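Local coordinates for protein motility-associated killing factor MakB (Vibrio cholerae serotype O1, PDB 6W1W) that is one of three components of a cytotoxin structurally similar to alpha-pore-forming toxins and probably acts with its partners on target-cell membranes, at residues 179-184 / 217-222; 168-173 / 237-242. All blocks are in the same frame, centred on the assembly; numbering follows the deposited sequence.

Contact 1: 179-184 / 217-222; sequences ANVTAA and ALFTVG. With EDO (1,2-ethanediol), chain C.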
loop_
_atom_site.group_PDB
_atom_site.type_symbol
_atom_site.label_atom_id
_atom_site.label_comp_id
_atom_site.label_asym_id
_atom_site.label_seq_id
_atom_site.Cartn_x
_atom_site.Cartn_y
_atom_site.Cartn_z
ATOM N N ALA A 179 5.427 -7.535 -9.991
ATOM C CA ALA A 179 5.509 -8.754 -9.203
ATOM C C ALA A 179 4.521 -8.727 -8.043
ATOM O O ALA A 179 4.228 -7.675 -7.467
ATOM C CB ALA A 179 6.924 -8.938 -8.654
ATOM N N ASN A 180 4.013 -9.904 -7.696
ATOM C CA ASN A 180 3.173 -10.065 -6.518
ATOM C C ASN A 180 4.048 -10.338 -5.302
ATOM O O ASN A 180 4.970 -11.157 -5.364
ATOM C CB ASN A 180 2.167 -11.200 -6.718
ATOM C CG ASN A 180 1.021 -10.805 -7.625
ATOM O OD1 ASN A 180 0.608 -9.645 -7.653
ATOM N ND2 ASN A 180 0.496 -11.770 -8.373
ATOM N N VAL A 181 3.761 -9.645 -4.206
ATOM C CA VAL A 181 4.514 -9.799 -2.967
ATOM C C VAL A 181 3.802 -10.841 -2.111
ATOM O O VAL A 181 2.682 -10.614 -1.643
ATOM C CB VAL A 181 4.654 -8.465 -2.225
ATOM C CG1 VAL A 181 5.859 -8.503 -1.297
ATOM C CG2 VAL A 181 4.758 -7.307 -3.218
ATOM N N THR A 182 4.443 -11.989 -1.915
ATOM C CA THR A 182 3.902 -13.077 -1.110
ATOM C C THR A 182 4.818 -13.348 0.080
ATOM O O THR A 182 5.848 -12.695 0.262
ATOM C CB THR A 182 3.720 -14.343 -1.952
ATOM O OG1 THR A 182 5.002 -14.921 -2.226
ATOM C CG2 THR A 182 3.022 -14.010 -3.263
ATOM N N ALA A 183 4.427 -14.334 0.894
ATOM C CA ALA A 183 5.184 -14.726 2.081
ATOM C C ALA A 183 6.324 -15.685 1.757
ATOM O O ALA A 183 7.444 -15.512 2.257
ATOM C CB ALA A 183 4.250 -15.361 3.114
ATOM N N ALA A 184 6.062 -16.703 0.930
ATOM C CA ALA A 184 7.120 -17.631 0.543
ATOM C C ALA A 184 8.237 -16.917 -0.202
ATOM O O ALA A 184 9.406 -17.314 -0.106
ATOM C CB ALA A 184 6.549 -18.760 -0.314
ATOM N N ALA A 217 4.516 3.344 -8.357
ATOM C CA ALA A 217 5.565 2.354 -8.159
ATOM C C ALA A 217 5.238 1.058 -8.884
ATOM O O ALA A 217 4.081 0.630 -8.940
ATOM C CB ALA A 217 5.772 2.069 -6.673
ATOM N N LEU A 218 6.277 0.439 -9.439
ATOM C CA LEU A 218 6.200 -0.873 -10.062
ATOM C C LEU A 218 7.158 -1.802 -9.329
ATOM O O LEU A 218 8.308 -1.431 -9.070
ATOM C CB LEU A 218 6.547 -0.784 -11.553
ATOM C CG LEU A 218 6.481 -2.059 -12.398
ATOM C CD1 LEU A 218 5.046 -2.518 -12.591
ATOM C CD2 LEU A 218 7.169 -1.839 -13.740
ATOM N N PHE A 219 6.684 -2.993 -8.974
ATOM C CA PHE A 219 7.484 -3.954 -8.222
ATOM C C PHE A 219 7.992 -5.056 -9.155
ATOM O O PHE A 219 7.196 -5.794 -9.748
ATOM C CB PHE A 219 6.672 -4.548 -7.068
ATOM C CG PHE A 219 6.421 -3.584 -5.943
ATOM C CD1 PHE A 219 5.252 -3.658 -5.200
ATOM C CD2 PHE A 219 7.354 -2.609 -5.618
ATOM C CE1 PHE A 219 5.013 -2.771 -4.160
ATOM C CE2 PHE A 219 7.121 -1.717 -4.578
ATOM C CZ PHE A 219 5.951 -1.799 -3.850
ATOM N N THR A 220 9.315 -5.173 -9.272
ATOM C CA THR A 220 9.946 -6.205 -10.083
ATOM C C THR A 220 10.838 -7.075 -9.205
ATOM O O THR A 220 11.417 -6.602 -8.225
ATOM C CB THR A 220 10.770 -5.595 -11.230
ATOM O OG1 THR A 220 11.803 -4.758 -10.693
ATOM C CG2 THR A 220 9.880 -4.770 -12.148
ATOM N N VAL A 221 10.953 -8.356 -9.569
ATOM C CA VAL A 221 11.648 -9.313 -8.710
ATOM C C VAL A 221 13.151 -9.297 -8.963
ATOM O O VAL A 221 13.945 -9.249 -8.019
ATOM C CB VAL A 221 11.058 -10.724 -8.891
ATOM C CG1 VAL A 221 9.863 -10.914 -7.976
ATOM C CG2 VAL A 221 10.671 -10.959 -10.346
ATOM N N GLY A 222 13.570 -9.348 -10.226
ATOM C CA GLY A 222 14.984 -9.446 -10.528
ATOM C C GLY A 222 15.451 -8.588 -11.687
ATOM O O GLY A 222 16.603 -8.146 -11.716
HETATM C C1 EDO C . 1.541 1.538 -12.380
HETATM O O1 EDO C . 2.005 0.523 -11.479
HETATM C C2 EDO C . 2.495 2.729 -12.348
HETATM O O2 EDO C . 1.908 3.854 -13.014
#
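The loop 179-184 is tied to strand 209-220 by one backbone hydrogen bond, from A179 N to F219 O. Next to it, the methyl of A179 points at the strand's end, where it lies beside the carbonyl oxygen of F219 and 3.6 Å from V221 CG1. Two residues on, V181 also turns its CB toward the strand, and its CG2 reaches CD1 of F219 at 4.2 Å. This methyl meets the phenyl ring obliquely and loosely. The valine torsion (chi1 -157°) sets CG1 anti to the backbone N and leaves CG2, beside that N, as the branch that approaches the ring. F219 also packs against L24 of helix 9-35 and Q194 of strand 193-203.

Behind this first shell stands strand 193-203, whose I193 and S195 pair through the backbone with T220 and L218. The two antiparallel strands form a beta hairpin set between helices, which may correspond to the beta tongue of alpha-pore-forming toxins. Y192, just before the hairpin, touches the side chains of both A179 and V181, and its OH is hydrogen-bonded to N180 O, so the same residue holds the loop at three successive positions. T220 directs its CB away from the loop and uses OG1 to bind Y223 O, while T182 stands at the N-cap of the short helix 183-187, its OG1 making a weak hydrogen bond to Q185 N. An ethanediol molecule, probably from the crystallisation liquor, lies at A217 O, its O1 only weakly bonded at 3.3 Å. A single main-chain hydrogen bond, flanked by an alanine-valine and a valine-phenylalanine contact, thus joins the loop to the end of an edge strand without any charged group.

Contact 2: 168-173 / 237-242; sequences GSLSQS and QDLDKL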
loop_
_atom_site.group_PDB
_atom_site.type_symbol
_atom_site.label_atom_id
_atom_site.label_comp_id
_atom_site.label_asym_id
_atom_site.label_seq_id
_atom_site.Cartn_x
_atom_site.Cartn_y
_atom_site.Cartn_z
ATOM N N GLY A 168 -7.070 4.020 -18.932
ATOM C CA GLY A 168 -7.234 3.034 -17.879
ATOM C C GLY A 168 -6.759 1.655 -18.277
ATOM O O GLY A 168 -6.306 0.881 -17.427
ATOM N N SER A 169 -6.862 1.320 -19.562
ATOM C CA SER A 169 -6.300 0.057 -20.033
ATOM C C SER A 169 -4.777 0.117 -20.060
ATOM O O SER A 169 -4.103 -0.829 -19.632
ATOM C CB SER A 169 -6.858 -0.281 -21.414
ATOM O OG SER A 169 -6.659 -1.647 -21.728
ATOM N N LEU A 170 -4.218 1.233 -20.541
ATOM C CA LEU A 170 -2.772 1.421 -20.508
ATOM C C LEU A 170 -2.225 1.316 -19.088
ATOM O O LEU A 170 -1.188 0.684 -18.862
ATOM C CB LEU A 170 -2.409 2.770 -21.132
ATOM C CG LEU A 170 -0.992 3.326 -20.942
ATOM C CD1 LEU A 170 0.061 2.343 -21.416
ATOM C CD2 LEU A 170 -0.833 4.662 -21.664
ATOM N N SER A 171 -2.903 1.931 -18.116
ATOM C CA SER A 171 -2.393 1.898 -16.750
ATOM C C SER A 171 -2.480 0.493 -16.161
ATOM O O SER A 171 -1.596 0.077 -15.402
ATOM C CB SER A 171 -3.140 2.912 -15.880
ATOM O OG SER A 171 -2.576 2.988 -14.576
ATOM N N GLN A 172 -3.519 -0.265 -16.518
ATOM C CA GLN A 172 -3.691 -1.606 -15.965
ATOM C C GLN A 172 -2.756 -2.636 -16.589
ATOM O O GLN A 172 -2.419 -3.625 -15.929
ATOM C CB GLN A 172 -5.139 -2.072 -16.125
ATOM C CG GLN A 172 -5.439 -3.375 -15.397
ATOM C CD GLN A 172 -6.874 -3.820 -15.564
ATOM O OE1 GLN A 172 -7.146 -4.984 -15.857
ATOM N NE2 GLN A 172 -7.804 -2.893 -15.374
ATOM N N SER A 173 -2.327 -2.435 -17.839
ATOM C CA SER A 173 -1.389 -3.379 -18.441
ATOM C C SER A 173 0.027 -3.171 -17.914
ATOM O O SER A 173 0.769 -4.147 -17.745
ATOM C CB SER A 173 -1.427 -3.283 -19.973
ATOM O OG SER A 173 -0.757 -2.137 -20.464
ATOM N N GLN A 237 0.482 -1.690 -27.484
ATOM C CA GLN A 237 -0.794 -1.700 -28.195
ATOM C C GLN A 237 -1.785 -0.716 -27.592
ATOM O O GLN A 237 -2.625 -0.165 -28.316
ATOM C CB GLN A 237 -1.392 -3.109 -28.201
ATOM C CG GLN A 237 -0.588 -4.127 -29.008
ATOM C CD GLN A 237 -1.114 -5.544 -28.852
ATOM O OE1 GLN A 237 -2.282 -5.753 -28.518
ATOM N NE2 GLN A 237 -0.250 -6.524 -29.087
ATOM N N ASP A 238 -1.709 -0.495 -26.275
ATOM C CA ASP A 238 -2.512 0.544 -25.639
ATOM C C ASP A 238 -1.949 1.929 -25.927
ATOM O O ASP A 238 -2.712 2.879 -26.138
ATOM C CB ASP A 238 -2.592 0.302 -24.131
ATOM C CG ASP A 238 -3.366 -0.959 -23.783
ATOM O OD1 ASP A 238 -4.211 -1.379 -24.605
ATOM O OD2 ASP A 238 -3.139 -1.526 -22.692
ATOM N N LEU A 239 -0.620 2.058 -25.948
ATOM C CA LEU A 239 0.002 3.334 -26.291
ATOM C C LEU A 239 -0.368 3.780 -27.700
ATOM O O LEU A 239 -0.661 4.958 -27.929
ATOM C CB LEU A 239 1.520 3.229 -26.153
ATOM C CG LEU A 239 2.129 3.567 -24.791
ATOM C CD1 LEU A 239 3.511 2.936 -24.641
ATOM C CD2 LEU A 239 2.208 5.074 -24.616
ATOM N N ASP A 240 -0.348 2.856 -28.665
ATOM C CA ASP A 240 -0.645 3.233 -30.044
ATOM C C ASP A 240 -2.129 3.504 -30.234
ATOM O O ASP A 240 -2.507 4.434 -30.955
ATOM C CB ASP A 240 -0.169 2.144 -31.008
ATOM C CG ASP A 240 1.319 2.229 -31.305
ATOM O OD1 ASP A 240 1.990 3.134 -30.765
ATOM O OD2 ASP A 240 1.815 1.388 -32.084
ATOM N N LYS A 241 -2.986 2.704 -29.595
ATOM C CA LYS A 241 -4.426 2.919 -29.692
ATOM C C LYS A 241 -4.811 4.293 -29.154
ATOM O O LYS A 241 -5.709 4.953 -29.692
ATOM C CB LYS A 241 -5.159 1.811 -28.934
ATOM C CG LYS A 241 -6.626 1.641 -29.287
ATOM C CD LYS A 241 -7.247 0.542 -28.436
ATOM C CE LYS A 241 -8.400 -0.155 -29.144
ATOM N NZ LYS A 241 -7.936 -1.058 -30.249
ATOM N N LEU A 242 -4.125 4.746 -28.099
ATOM C CA LEU A 242 -4.437 6.036 -27.493
ATOM C C LEU A 242 -4.111 7.186 -28.440
ATOM O O LEU A 242 -4.920 8.102 -28.618
ATOM C CB LEU A 242 -3.684 6.185 -26.172
ATOM C CG LEU A 242 -3.990 7.437 -25.347
ATOM C CD1 LEU A 242 -5.481 7.557 -25.077
ATOM C CD2 LEU A 242 -3.212 7.436 -24.037
#
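D238 of helix 233-245 faces the turn of helix 157-176 made by S169, L170 and S173. Its CB packs on the backbone and side-chain root of L170, 3.9 Å from L170 CB. Beyond it, CG lies beside the backbone N because chi1 is -67°, and this carries the carboxylate across to the serines. OD1 remains 3.8 Å from S169 OG, too far for a bond, and also comes close to the like charge of E166. OD2 has S173 OG at 3.3 Å, although that hydroxyl donates its hydrogen bond to L170 O within its own helix, approaching at a tilt of 35° from the carbonyl plane. OD2 lies equally near S169 O, where two acceptors meet without a bond. Such oxygen-rich surroundings would tend to raise the affinity of the carboxylate for a proton.

Beside this polar patch the leucines close the interface. L170 CD1 sits 4.1 Å from L239 CG, the two side chains crossing obliquely, and L170 CD2 lies 4.4 Å from L242 CD2.

The two helices, one before and one after the hairpin of strands 193-203 and 209-220, pack nearly antiparallel, their segment axes 164° apart in direction and 9.1 Å apart at closest approach. V235, one turn before L239, adds to the cover over L170 and S173, and L242 extends the apolar seam to I163 and I167. Where the helices meet the sheet side of the molecule, T347, which follows strand 338-346, touches both L170 and L239; N350, before strand 351-354, also packs on L239.

Overall arrangement
From the N terminus the chain first builds the long helices between residues 9 and 151, then helix 157-176, which supplies the first half of contact 2. A few residues later the loop 179-184 gives the first half of contact 1. The chain next runs through the antiparallel strands 193-203 and 209-220, and the end of the second closes contact 1. After helix 225-230, helix 233-245 packs back on helix 157-176 and closes contact 2. Contact 1 is thus nested inside contact 2, their centres 22 Å apart. The inner closure ties the loop to one of the sheet's two outermost strands; the outer one joins the helices that flank the excursion.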